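Local structure of mannan endo-1,6-alpha-mannosidase (Chaetomium thermophilum, 6RY0) at residues Leu209-Lys214 and Ala271-Asn276; Thr292-Asp297 and Arg329-Val334; Val101-Met106 and Asn147-Lys152; Asn113-Pro118 and Trp163-Ser168. The protein probably cleaves alpha-1,6-mannosidic linkages as a family 76 glycoside hydrolase, and is linked to the transfer of GPI-anchored glycoproteins into the fungal cell wall. All coordinates share one frame; numbering follows the deposited sequence. Where two conformers were deposited one is given.

In the fold
Helices are the main regular structure of this chain, with very little strand, and the four contacts sample how they and their loops pack within the family 76 domain. In sequence, contacts 3 and 4 come first and interleave, because 101-106 and 113-118 both precede 147-152 and 163-168; contact 1 follows, then contact 2. Contacts 1 and 2 have centres about 18 Å apart and meet through A272 and V334; helix 281-298 follows helix 261-278 in the chain. L209 packs on W163, joining contact 1 to contact 4, while Y116 probably hydrogen-bonds M106 O to tie contact 4 to contact 3. Contacts 2 and 3, centres about 31 Å apart, lie on opposite sides of the chain's centre.

Contact 1. Residues Leu209-Lys214 and Ala271-Asn276; sequences LARYTK and AAFMWN
R211 reaches across from helix 196-213 to helix 261-278, where it passes F273 and ends on the side-chain amide of N276. These three residues bury nearly all of the surface shared by 209-214 and 271-276. The backbones come closest at R211 and F273, with CA atoms 6.8 Å apart. From there the arginine runs fully extended: CG sits anti to the backbone N (chi1 -173°), and the straight chain that follows carries NE to N276. Partway along, its methylene CD comes obliquely to the ring, 3.7 Å from CD2 of F273, and CB stands a little farther from the same ring atom. The guanidinium and ring planes stand 82° apart.

At the polar end, R211 NE donates to N276 OD1 over 2.8 Å, with an N-H...O angle of 167°. The oxygen lies in the guanidinium plane, at its edge, but the donor stands well above the plane of the amide carbonyl. A water closes a second path: it accepts from R211 NH2 at 2.9 Å and from N276 ND2 at the same distance. R211 NH1 turns to the backbone oxygen of P410, and N276 ND2 also serves the oxygen of I337, at the end of helix 323-337. Behind the arginine's apolar stem, F273 packs on V333 and I337 of that helix.

The chemistry is thus divided along one side chain: methylenes meet the phenyl ring, while bonds to N276, P410 O and the water probably fix the rotation of the guanidinium, and N276 links two helices.

Contact 2. Residues Thr292-Asp297 and Arg329-Val334; sequences TGILRD and RWMAVV
Helices 281-298 and 323-337, whose packing is consistent with the (alpha/alpha)6 barrel of family 76, approach each other here, and M331 bridges the distance between them. The backbones are well separated: I294 and M331, the pair with the nearest CA atoms, are 10.1 Å apart at those atoms. Contact is therefore left to the ends of side chains.

M331 leaves its helix with CG anti to the carbonyl carbon (chi1 -70°) and continues straight to SD, then bends at the last torsion so that CE turns aside. The methyl CG2 of I294 meets this bend, lying 4.0 Å from SD of M331 and 4.1 Å from CE of M331. The two side chains slide past one another in opposite directions, so the isoleucine methyl lies alongside the thioether. I294 CG2 is the branch anti to its own backbone N, which sends it out from the helix toward the methionine. L295 makes a looser approach from the next position, with its CD2 at 4.4 Å from CE of M331.

Neighbouring helices fill in around these three residues. I294 also packs on A264 and L268 of helix 261-278, while helix 342-358 contributes V348 beside L295 and I345 beside M331.

No hydrogen bond joins 292-297 to 329-334. Their direct cohesion is apolar and comes from van der Waals contact with a sulfur and its methyl, which asks for little directional precision.

Contact 3. Residues Val101-Met106 and Asn147-Lys152; sequences VIMEGM and NPPDDK
M103 carries the whole approach of helix 99-108 to the loop 147-152, and it touches N147, P148 and P149. Its CB points from the helix toward the loop, at a level where the CA atoms of M103 and P148 are 7.1 Å apart. CG stands anti to the backbone N (chi1 179°), and the next torsion is also extended, so CB and CG serve as a straight stem that brings the sulfur to the prolines. SD lies 4.0 Å from CA of P148 and 4.3 Å from CD of P149, and thus rests beside the P148-P149 junction. At this point the chain turns: chi3 of -66° bends CE away from the line of the stem and onto the preceding peptide. The methyl there meets the carbonyl of N147, 3.5 Å from its O and 3.8 Å from its C. Two conformers of M103 are modelled, and these distances belong to one of them.

W155, at the start of helix 155-167, packs against M103, N147 and P148 alike and backs the contact. The amide of N147 looks elsewhere, its ND2 bonding to the backbone oxygen of I417. Beyond the prolines the chain makes a type I beta turn from P149 to K152, closed by K152 N bonding to P149 O over 2.9 Å.

The loop connects helix 127-142 to helix 155-167, and its proline pair takes the extended backbone of a polyproline-like stretch before the turn. This is plain packing of a helix against an interhelical loop, with one flexible thioether as the point of attachment.

Contact 4. Residues Asn113-Pro118 and Trp163-Ser168; sequences NADYQP and WTTQAS
One face of the D115 carboxylate takes two donors from Q117, and the methyl CG2 of T165 lies to the same side, nearer the plane. The backbone N of Q117 reaches OD1 of D115 over 3.0 Å, and NE2 of Q117 reaches OD2 over 2.9 Å. The second bond is the straighter, at 167°, and OD2 lies close to the plane of the glutamine amide. Across the contact, T165 CG2 is 3.8 Å from NE2 of Q117 and 4.1 Å from OD2 of D115, so the methyl sits against the hydrogen-bonded pair. D115 and T165 cross at about a right angle, whereas Q117 and T165 come from opposite directions.

The bond from Q117 N to OD1 makes an Asx turn, which bends the loop between helices 99-108 and 127-142 as it passes helix 155-167. D115 takes a chi1 of 62°, with CG between the backbone N and the carbonyl carbon, and this folds the carboxylate back over the following residues. Q117 runs out straight beyond CG, which carries NE2 to OD2. The CA atoms of D115 and T165 are 7.6 Å apart, the closest between the two segments.

T165 uses its two branches differently. CG2 faces the loop, while OG1 is bonded to V162 O and to NE2 of Q130. That nitrogen also bonds to D115 O, so Q130 of helix 127-142 holds both the loop and helix 155-167. The side chain of Q117 lies about 9 Å from that of D129, a calcium ligand in a structure of this protein although no ion is bound there in this model.

Contact 1. Residues Leu209-Lys214 and Ala271-Asn276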
loop_
_atom_site.group_PDB
_atom_site.type_symbol
_atom_site.label_atom_id
_atom_site.label_comp_id
_atom_site.label_asym_id
_atom_site.label_seq_id
_atom_site.Cartn_x
_atom_site.Cartn_y
_atom_site.Cartn_z
ATOM N N LEU A 209 9.759 10.021 2.509
ATOM C CA LEU A 209 10.632 10.957 1.798
ATOM C C LEU A 209 11.530 11.685 2.765
ATOM O O LEU A 209 12.701 11.935 2.456
ATOM C CB LEU A 209 9.809 11.904 0.920
ATOM C CG LEU A 209 9.283 11.257 -0.359
ATOM C CD1 LEU A 209 8.139 12.082 -0.971
ATOM C CD2 LEU A 209 10.409 11.060 -1.374
ATOM N N ALA A 210 11.010 12.048 3.928
ATOM C CA ALA A 210 11.859 12.661 4.958
ATOM C C ALA A 210 13.017 11.752 5.330
ATOM O O ALA A 210 14.169 12.166 5.357
ATOM C CB ALA A 210 11.051 12.987 6.198
ATOM N N ARG A 211 12.710 10.490 5.627
ATOM C CA ARG A 211 13.780 9.593 6.045
ATOM C C ARG A 211 14.816 9.398 4.922
ATOM O O ARG A 211 16.018 9.342 5.170
ATOM C CB ARG A 211 13.234 8.249 6.519
ATOM C CG ARG A 211 14.325 7.373 7.119
ATOM C CD ARG A 211 13.821 6.033 7.566
ATOM N NE ARG A 211 14.856 5.226 8.193
ATOM C CZ ARG A 211 15.577 4.290 7.582
ATOM N NH1 ARG A 211 15.442 4.042 6.298
ATOM N NH2 ARG A 211 16.433 3.548 8.293
ATOM N N TYR A 212 14.337 9.236 3.703
ATOM C CA TYR A 212 15.258 8.924 2.622
ATOM C C TYR A 212 16.152 10.123 2.307
ATOM O O TYR A 212 17.359 9.996 2.146
ATOM C CB TYR A 212 14.486 8.500 1.366
ATOM C CG TYR A 212 15.375 7.977 0.259
ATOM C CD1 TYR A 212 16.067 8.827 -0.583
ATOM C CD2 TYR A 212 15.536 6.609 0.070
ATOM C CE1 TYR A 212 16.918 8.346 -1.557
ATOM C CE2 TYR A 212 16.384 6.111 -0.930
ATOM C CZ TYR A 212 17.077 6.993 -1.735
ATOM O OH TYR A 212 17.924 6.515 -2.712
ATOM N N THR A 213 15.539 11.282 2.152
ATOM C CA THR A 213 16.226 12.491 1.679
ATOM C C THR A 213 16.852 13.328 2.767
ATOM O O THR A 213 17.661 14.205 2.459
ATOM C CB THR A 213 15.273 13.401 0.896
ATOM O OG1 THR A 213 14.335 13.998 1.795
ATOM C CG2 THR A 213 14.578 12.727 -0.272
ATOM N N LYS A 214 16.412 13.139 4.016
ATOM C CA LYS A 214 16.796 13.943 5.157
ATOM C C LYS A 214 16.324 15.394 4.998
ATOM O O LYS A 214 16.907 16.314 5.552
ATOM C CB LYS A 214 18.294 13.852 5.437
ATOM C CG LYS A 214 18.714 12.367 5.685
ATOM C CD LYS A 214 20.208 12.178 5.715
ATOM C CE LYS A 214 20.614 10.736 5.892
ATOM N NZ LYS A 214 20.135 10.145 7.162
ATOM N N ALA A 271 4.024 6.370 10.866
ATOM C CA ALA A 271 4.447 6.785 12.204
ATOM C C ALA A 271 5.800 6.159 12.555
ATOM O O ALA A 271 6.614 6.801 13.227
ATOM C CB ALA A 271 3.389 6.413 13.224
ATOM N N ALA A 272 6.043 4.921 12.124
ATOM C CA ALA A 272 7.313 4.283 12.373
ATOM C C ALA A 272 8.444 5.010 11.645
ATOM O O ALA A 272 9.510 5.213 12.211
ATOM C CB ALA A 272 7.254 2.815 11.962
ATOM N N PHE A 273 8.219 5.435 10.391
ATOM C CA PHE A 273 9.197 6.236 9.700
ATOM C C PHE A 273 9.436 7.554 10.422
ATOM O O PHE A 273 10.593 7.985 10.541
ATOM C CB PHE A 273 8.801 6.463 8.212
ATOM C CG PHE A 273 9.167 5.300 7.317
ATOM C CD1 PHE A 273 8.302 4.221 7.149
ATOM C CD2 PHE A 273 10.357 5.283 6.622
ATOM C CE1 PHE A 273 8.659 3.152 6.335
ATOM C CE2 PHE A 273 10.719 4.208 5.817
ATOM C CZ PHE A 273 9.861 3.144 5.673
ATOM N N MET A 274 8.384 8.186 10.926
ATOM C CA MET A 274 8.550 9.429 11.665
ATOM C C MET A 274 9.317 9.212 12.965
ATOM O O MET A 274 10.148 10.048 13.342
ATOM C CB MET A 274 7.231 10.105 11.989
ATOM C CG MET A 274 6.480 10.625 10.772
ATOM S SD MET A 274 7.365 11.923 9.872
ATOM C CE MET A 274 7.155 13.288 11.016
ATOM N N TRP A 275 9.049 8.138 13.683
ATOM C CA TRP A 275 9.804 7.804 14.884
ATOM C C TRP A 275 11.278 7.615 14.562
ATOM O O TRP A 275 12.152 8.135 15.253
ATOM C CB TRP A 275 9.219 6.548 15.530
ATOM C CG TRP A 275 10.101 5.868 16.509
ATOM C CD1 TRP A 275 10.510 4.569 16.433
ATOM C CD2 TRP A 275 10.674 6.395 17.729
ATOM N NE1 TRP A 275 11.287 4.250 17.520
ATOM C CE2 TRP A 275 11.393 5.345 18.334
ATOM C CE3 TRP A 275 10.645 7.647 18.370
ATOM C CZ2 TRP A 275 12.103 5.518 19.507
ATOM C CZ3 TRP A 275 11.353 7.804 19.554
ATOM C CH2 TRP A 275 12.054 6.734 20.104
ATOM N N ASN A 276 11.566 6.862 13.510
ATOM C CA ASN A 276 12.945 6.587 13.135
ATOM C C ASN A 276 13.659 7.883 12.753
ATOM O O ASN A 276 14.796 8.106 13.140
ATOM C CB ASN A 276 12.940 5.570 11.991
ATOM C CG ASN A 276 14.324 5.160 11.583
ATOM O OD1 ASN A 276 15.019 5.904 10.886
ATOM N ND2 ASN A 276 14.732 3.966 11.971
HETATM O O HOH W 1 17.373 3.308 11.020
#

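Contact 2. Residues Thr292-Asp297 and Arg329-Val334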
loop_
_atom_site.group_PDB
_atom_site.type_symbol
_atom_site.label_atom_id
_atom_site.label_comp_id
_atom_site.label_asym_id
_atom_site.label_seq_id
_atom_site.Cartn_x
_atom_site.Cartn_y
_atom_site.Cartn_z
ATOM N N THR A 292 -1.109 -1.222 19.194
ATOM C CA THR A 292 -2.034 -1.822 20.146
ATOM C C THR A 292 -3.416 -1.969 19.518
ATOM O O THR A 292 -4.049 -3.021 19.608
ATOM C CB THR A 292 -2.097 -1.006 21.434
ATOM O OG1 THR A 292 -0.803 -1.047 22.041
ATOM C CG2 THR A 292 -3.138 -1.496 22.413
ATOM N N GLY A 293 -3.884 -0.912 18.867
ATOM C CA GLY A 293 -5.181 -0.961 18.234
ATOM C C GLY A 293 -5.261 -2.018 17.141
ATOM O O GLY A 293 -6.269 -2.741 17.053
ATOM N N ILE A 294 -4.240 -2.104 16.306
ATOM C CA ILE A 294 -4.255 -3.073 15.215
ATOM C C ILE A 294 -4.306 -4.498 15.724
ATOM O O ILE A 294 -5.070 -5.337 15.218
ATOM C CB ILE A 294 -3.036 -2.842 14.323
ATOM C CG1 ILE A 294 -3.197 -1.574 13.506
ATOM C CG2 ILE A 294 -2.749 -4.042 13.434
ATOM C CD1 ILE A 294 -1.889 -1.020 12.947
ATOM N N LEU A 295 -3.484 -4.788 16.720
ATOM C CA LEU A 295 -3.441 -6.128 17.270
ATOM C C LEU A 295 -4.773 -6.492 17.909
ATOM O O LEU A 295 -5.224 -7.628 17.811
ATOM C CB LEU A 295 -2.294 -6.278 18.273
ATOM C CG LEU A 295 -0.915 -6.166 17.654
ATOM C CD1 LEU A 295 0.137 -6.037 18.726
ATOM C CD2 LEU A 295 -0.587 -7.306 16.702
ATOM N N ARG A 296 -5.413 -5.526 18.555
ATOM C CA ARG A 296 -6.714 -5.731 19.169
ATOM C C ARG A 296 -7.817 -5.946 18.144
ATOM O O ARG A 296 -8.709 -6.774 18.327
ATOM C CB ARG A 296 -7.009 -4.492 20.029
ATOM C CG ARG A 296 -8.371 -4.445 20.683
ATOM C CD ARG A 296 -8.662 -3.070 21.253
ATOM N NE ARG A 296 -8.807 -2.112 20.152
ATOM C CZ ARG A 296 -8.384 -0.853 20.127
ATOM N NH1 ARG A 296 -7.783 -0.308 21.181
ATOM N NH2 ARG A 296 -8.554 -0.132 19.031
ATOM N N ASP A 297 -7.785 -5.144 17.091
ATOM C CA ASP A 297 -8.912 -5.079 16.177
ATOM C C ASP A 297 -8.842 -6.034 14.997
ATOM O O ASP A 297 -9.885 -6.568 14.583
ATOM C CB ASP A 297 -9.061 -3.648 15.637
ATOM C CG ASP A 297 -9.416 -2.631 16.711
ATOM O OD1 ASP A 297 -10.017 -3.045 17.738
ATOM O OD2 ASP A 297 -9.140 -1.429 16.503
ATOM N N ARG A 329 3.077 -6.732 4.816
ATOM C CA ARG A 329 4.331 -6.151 4.307
ATOM C C ARG A 329 4.725 -4.914 5.092
ATOM O O ARG A 329 5.910 -4.706 5.385
ATOM C CB ARG A 329 4.204 -5.811 2.800
ATOM C CG ARG A 329 4.303 -6.984 1.898
ATOM C CD ARG A 329 3.811 -6.661 0.452
ATOM N NE ARG A 329 4.457 -5.507 -0.039
ATOM C CZ ARG A 329 3.851 -4.464 -0.588
ATOM N NH1 ARG A 329 2.543 -4.403 -0.834
ATOM N NH2 ARG A 329 4.604 -3.390 -0.905
ATOM N N TRP A 330 3.749 -4.066 5.386
ATOM C CA TRP A 330 4.017 -2.813 6.085
ATOM C C TRP A 330 4.400 -3.074 7.537
ATOM O O TRP A 330 5.354 -2.473 8.050
ATOM C CB TRP A 330 2.821 -1.887 6.003
ATOM C CG TRP A 330 2.520 -1.376 4.636
ATOM C CD1 TRP A 330 3.336 -1.340 3.560
ATOM C CD2 TRP A 330 1.263 -0.842 4.214
ATOM N NE1 TRP A 330 2.641 -0.828 2.476
ATOM C CE2 TRP A 330 1.367 -0.514 2.866
ATOM C CE3 TRP A 330 0.046 -0.636 4.857
ATOM C CZ2 TRP A 330 0.325 0.047 2.152
ATOM C CZ3 TRP A 330 -1.009 -0.116 4.143
ATOM C CH2 TRP A 330 -0.850 0.238 2.806
ATOM N N MET A 331 3.681 -3.965 8.216
ATOM C CA MET A 331 4.037 -4.287 9.603
ATOM C C MET A 331 5.420 -4.921 9.700
ATOM O O MET A 331 6.162 -4.666 10.643
ATOM C CB MET A 331 2.984 -5.153 10.270
ATOM C CG MET A 331 1.678 -4.396 10.535
ATOM S SD MET A 331 0.397 -5.366 11.354
ATOM C CE MET A 331 1.040 -5.427 13.016
ATOM N N ALA A 332 5.790 -5.729 8.719
ATOM C CA ALA A 332 7.119 -6.302 8.707
ATOM C C ALA A 332 8.179 -5.202 8.649
ATOM O O ALA A 332 9.170 -5.218 9.393
ATOM C CB ALA A 332 7.268 -7.306 7.588
ATOM N N VAL A 333 7.993 -4.212 7.778
ATOM C CA VAL A 333 8.950 -3.102 7.693
ATOM C C VAL A 333 8.995 -2.299 9.003
ATOM O O VAL A 333 10.072 -1.857 9.417
ATOM C CB VAL A 333 8.651 -2.213 6.469
ATOM C CG1 VAL A 333 9.418 -0.898 6.534
ATOM C CG2 VAL A 333 8.987 -2.971 5.218
ATOM N N VAL A 334 7.847 -2.139 9.678
ATOM C CA VAL A 334 7.821 -1.463 10.959
ATOM C C VAL A 334 8.818 -2.106 11.929
ATOM O O VAL A 334 9.458 -1.414 12.706
ATOM C CB VAL A 334 6.400 -1.417 11.524
ATOM C CG1 VAL A 334 6.363 -1.012 12.995
ATOM C CG2 VAL A 334 5.534 -0.492 10.678
#

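Contact 3. Residues Val101-Met106 and Asn147-Lys152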
loop_
_atom_site.group_PDB
_atom_site.type_symbol
_atom_site.label_atom_id
_atom_site.label_comp_id
_atom_site.label_asym_id
_atom_site.label_seq_id
_atom_site.Cartn_x
_atom_site.Cartn_y
_atom_site.Cartn_z
ATOM N N VAL A 101 9.693 -7.092 -15.849
ATOM C CA VAL A 101 8.261 -6.920 -16.040
ATOM C C VAL A 101 7.724 -5.796 -15.149
ATOM O O VAL A 101 6.891 -4.982 -15.561
ATOM C CB VAL A 101 7.527 -8.280 -15.706
ATOM C CG1 VAL A 101 6.034 -8.116 -15.667
ATOM C CG2 VAL A 101 7.942 -9.374 -16.680
ATOM N N ILE A 102 8.207 -5.761 -13.916
ATOM C CA ILE A 102 7.768 -4.777 -12.948
ATOM C C ILE A 102 8.285 -3.388 -13.304
ATOM O O ILE A 102 7.530 -2.416 -13.232
ATOM C CB ILE A 102 8.172 -5.242 -11.541
ATOM C CG1 ILE A 102 7.514 -6.593 -11.217
ATOM C CG2 ILE A 102 7.869 -4.163 -10.499
ATOM C CD1 ILE A 102 6.006 -6.633 -11.223
ATOM N N MET A 103 9.537 -3.286 -13.722
ATOM C CA MET A 103 10.038 -1.985 -14.141
ATOM C C MET A 103 9.197 -1.478 -15.309
ATOM O O MET A 103 8.816 -0.293 -15.316
ATOM C CB MET A 103 11.522 -2.039 -14.524
ATOM C CG MET A 103 12.047 -0.698 -14.981
ATOM S SD MET A 103 13.693 -0.758 -15.650
ATOM C CE MET A 103 14.630 -1.200 -14.182
ATOM N N GLU A 104 8.905 -2.328 -16.286
ATOM C CA GLU A 104 8.101 -1.918 -17.437
ATOM C C GLU A 104 6.727 -1.416 -17.001
ATOM O O GLU A 104 6.236 -0.381 -17.481
ATOM C CB GLU A 104 7.955 -3.060 -18.444
ATOM C CG GLU A 104 7.067 -2.800 -19.666
ATOM C CD GLU A 104 6.743 -4.060 -20.489
ATOM O OE1 GLU A 104 6.225 -5.082 -19.971
ATOM O OE2 GLU A 104 6.968 -3.984 -21.700
ATOM N N GLY A 105 6.082 -2.148 -16.109
ATOM C CA GLY A 105 4.771 -1.777 -15.640
ATOM C C GLY A 105 4.772 -0.455 -14.880
ATOM O O GLY A 105 3.915 0.413 -15.107
ATOM N N MET A 106 5.731 -0.295 -13.963
ATOM C CA MET A 106 5.828 0.966 -13.221
ATOM C C MET A 106 6.076 2.140 -14.155
ATOM O O MET A 106 5.505 3.207 -13.944
ATOM C CB MET A 106 6.896 0.856 -12.143
ATOM C CG MET A 106 6.537 -0.172 -11.053
ATOM S SD MET A 106 7.795 -0.465 -9.793
ATOM C CE MET A 106 7.812 1.100 -8.928
ATOM N N ASN A 147 17.481 0.845 -11.232
ATOM C CA ASN A 147 17.019 2.110 -11.763
ATOM C C ASN A 147 16.527 1.981 -13.182
ATOM O O ASN A 147 17.132 1.278 -13.987
ATOM C CB ASN A 147 18.149 3.130 -11.751
ATOM C CG ASN A 147 18.571 3.548 -10.364
ATOM O OD1 ASN A 147 17.781 3.544 -9.410
ATOM N ND2 ASN A 147 19.821 3.955 -10.236
ATOM N N PRO A 148 15.499 2.744 -13.543
ATOM C CA PRO A 148 15.119 2.905 -14.954
ATOM C C PRO A 148 16.243 3.488 -15.764
ATOM O O PRO A 148 17.167 4.076 -15.196
ATOM C CB PRO A 148 13.946 3.913 -14.899
ATOM C CG PRO A 148 13.384 3.745 -13.495
ATOM C CD PRO A 148 14.626 3.542 -12.665
ATOM N N PRO A 149 16.165 3.370 -17.094
ATOM C CA PRO A 149 17.165 4.002 -17.960
ATOM C C PRO A 149 17.317 5.488 -17.670
ATOM O O PRO A 149 16.435 6.163 -17.111
ATOM C CB PRO A 149 16.601 3.758 -19.358
ATOM C CG PRO A 149 15.853 2.448 -19.221
ATOM C CD PRO A 149 15.172 2.613 -17.885
ATOM N N ASP A 150 18.458 6.006 -18.114
ATOM C CA ASP A 150 18.828 7.351 -17.753
ATOM C C ASP A 150 17.844 8.423 -18.244
ATOM O O ASP A 150 17.722 9.472 -17.635
ATOM C CB ASP A 150 20.185 7.692 -18.369
ATOM C CG ASP A 150 21.319 6.837 -17.843
ATOM O OD1 ASP A 150 21.142 6.100 -16.869
ATOM O OD2 ASP A 150 22.442 6.948 -18.406
ATOM N N ASP A 151 17.166 8.165 -19.334
ATOM C CA ASP A 151 16.235 9.146 -19.874
ATOM C C ASP A 151 14.840 9.016 -19.295
ATOM O O ASP A 151 13.962 9.808 -19.666
ATOM C CB ASP A 151 16.157 8.955 -21.383
ATOM C CG ASP A 151 15.526 7.658 -21.728
ATOM O OD1 ASP A 151 16.047 6.627 -21.258
ATOM O OD2 ASP A 151 14.463 7.694 -22.400
ATOM N N LYS A 152 14.625 8.053 -18.398
ATOM C CA LYS A 152 13.305 7.768 -17.868
ATOM C C LYS A 152 13.200 8.286 -16.449
ATOM O O LYS A 152 14.210 8.470 -15.773
ATOM C CB LYS A 152 13.051 6.249 -17.902
ATOM C CG LYS A 152 12.844 5.681 -19.297
ATOM C CD LYS A 152 11.533 6.130 -19.936
ATOM C CE LYS A 152 11.499 5.704 -21.394
ATOM N NZ LYS A 152 10.295 6.149 -22.096
#

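Contact 4. Residues Asn113-Pro118 and Trp163-Ser168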
loop_
_atom_site.group_PDB
_atom_site.type_symbol
_atom_site.label_atom_id
_atom_site.label_comp_id
_atom_site.label_asym_id
_atom_site.label_seq_id
_atom_site.Cartn_x
_atom_site.Cartn_y
_atom_site.Cartn_z
ATOM N N ASN A 113 3.604 13.759 -17.245
ATOM C CA ASN A 113 4.309 14.622 -16.317
ATOM C C ASN A 113 5.026 13.854 -15.225
ATOM O O ASN A 113 5.469 14.442 -14.241
ATOM C CB ASN A 113 3.373 15.662 -15.750
ATOM C CG ASN A 113 2.817 16.530 -16.848
ATOM O OD1 ASN A 113 3.536 16.967 -17.739
ATOM N ND2 ASN A 113 1.510 16.752 -16.819
ATOM N N ALA A 114 5.177 12.548 -15.383
ATOM C CA ALA A 114 5.990 11.745 -14.465
ATOM C C ALA A 114 5.532 11.923 -13.012
ATOM O O ALA A 114 6.340 12.101 -12.098
ATOM C CB ALA A 114 7.476 12.004 -14.634
ATOM N N ASP A 115 4.228 11.811 -12.824
ATOM C CA ASP A 115 3.585 12.114 -11.560
ATOM C C ASP A 115 2.483 11.119 -11.222
ATOM O O ASP A 115 1.711 11.346 -10.290
ATOM C CB ASP A 115 3.027 13.531 -11.533
ATOM C CG ASP A 115 1.969 13.783 -12.569
ATOM O OD1 ASP A 115 1.695 12.870 -13.372
ATOM O OD2 ASP A 115 1.418 14.907 -12.570
ATOM N N TYR A 116 2.392 10.006 -11.965
ATOM C CA TYR A 116 1.319 9.032 -11.781
ATOM C C TYR A 116 -0.063 9.665 -11.884
ATOM O O TYR A 116 -1.004 9.246 -11.209
ATOM C CB TYR A 116 1.522 8.169 -10.521
ATOM C CG TYR A 116 2.609 7.150 -10.722
ATOM C CD1 TYR A 116 2.441 6.131 -11.640
ATOM C CD2 TYR A 116 3.803 7.180 -10.029
ATOM C CE1 TYR A 116 3.425 5.198 -11.881
ATOM C CE2 TYR A 116 4.808 6.232 -10.249
ATOM C CZ TYR A 116 4.615 5.263 -11.188
ATOM O OH TYR A 116 5.626 4.353 -11.400
ATOM N N GLN A 117 -0.214 10.613 -12.826
ATOM C CA GLN A 117 -1.520 11.140 -13.194
ATOM C C GLN A 117 -1.773 11.005 -14.688
ATOM O O GLN A 117 -2.073 11.976 -15.373
ATOM C CB GLN A 117 -1.679 12.595 -12.757
ATOM C CG GLN A 117 -1.415 12.755 -11.263
ATOM C CD GLN A 117 -1.838 14.091 -10.741
ATOM O OE1 GLN A 117 -2.936 14.224 -10.190
ATOM N NE2 GLN A 117 -0.999 15.104 -10.922
ATOM N N PRO A 118 -1.680 9.784 -15.222
ATOM C CA PRO A 118 -1.984 9.616 -16.627
ATOM C C PRO A 118 -3.493 9.977 -16.862
ATOM O O PRO A 118 -4.379 9.517 -16.201
ATOM C CB PRO A 118 -1.704 8.129 -16.856
ATOM C CG PRO A 118 -1.922 7.476 -15.564
ATOM C CD PRO A 118 -1.401 8.504 -14.558
ATOM N N TRP A 163 4.124 13.156 -4.185
ATOM C CA TRP A 163 4.010 13.904 -2.954
ATOM C C TRP A 163 3.791 15.396 -3.239
ATOM O O TRP A 163 2.958 16.046 -2.617
ATOM C CB TRP A 163 5.267 13.670 -2.093
ATOM C CG TRP A 163 5.209 14.421 -0.776
ATOM C CD1 TRP A 163 4.689 13.969 0.399
ATOM C CD2 TRP A 163 5.632 15.747 -0.545
ATOM N NE1 TRP A 163 4.754 14.941 1.346
ATOM C CE2 TRP A 163 5.322 16.056 0.787
ATOM C CE3 TRP A 163 6.269 16.717 -1.339
ATOM C CZ2 TRP A 163 5.603 17.301 1.338
ATOM C CZ3 TRP A 163 6.552 17.933 -0.810
ATOM C CH2 TRP A 163 6.210 18.231 0.517
ATOM N N THR A 164 4.574 15.948 -4.181
ATOM C CA THR A 164 4.486 17.364 -4.480
ATOM C C THR A 164 3.100 17.726 -5.009
ATOM O O THR A 164 2.512 18.741 -4.598
ATOM C CB THR A 164 5.594 17.768 -5.460
ATOM O OG1 THR A 164 6.866 17.623 -4.825
ATOM C CG2 THR A 164 5.409 19.218 -5.885
ATOM N N THR A 165 2.544 16.934 -5.912
ATOM C CA THR A 165 1.211 17.203 -6.404
ATOM C C THR A 165 0.186 17.099 -5.293
ATOM O O THR A 165 -0.818 17.838 -5.303
ATOM C CB THR A 165 0.817 16.329 -7.603
ATOM O OG1 THR A 165 0.693 14.961 -7.211
ATOM C CG2 THR A 165 1.751 16.505 -8.787
ATOM N N GLN A 166 0.400 16.215 -4.333
ATOM C CA GLN A 166 -0.509 16.061 -3.197
ATOM C C GLN A 166 -0.390 17.193 -2.195
ATOM O O GLN A 166 -1.342 17.465 -1.477
ATOM C CB GLN A 166 -0.326 14.681 -2.539
ATOM C CG GLN A 166 -0.837 13.594 -3.432
ATOM C CD GLN A 166 -0.839 12.236 -2.860
ATOM O OE1 GLN A 166 -0.381 12.025 -1.756
ATOM N NE2 GLN A 166 -1.413 11.301 -3.596
ATOM N N ALA A 167 0.762 17.855 -2.164
ATOM C CA ALA A 167 1.010 19.023 -1.316
ATOM C C ALA A 167 0.540 20.326 -1.960
ATOM O O ALA A 167 0.568 21.368 -1.335
ATOM C CB ALA A 167 2.491 19.128 -1.011
ATOM N N SER A 168 0.098 20.295 -3.216
ATOM C CA SER A 168 -0.223 21.505 -3.946
ATOM C C SER A 168 -1.389 22.217 -3.274
ATOM O O SER A 168 -2.313 21.580 -2.771
ATOM C CB SER A 168 -0.520 21.130 -5.393
ATOM O OG SER A 168 -0.604 22.258 -6.248
#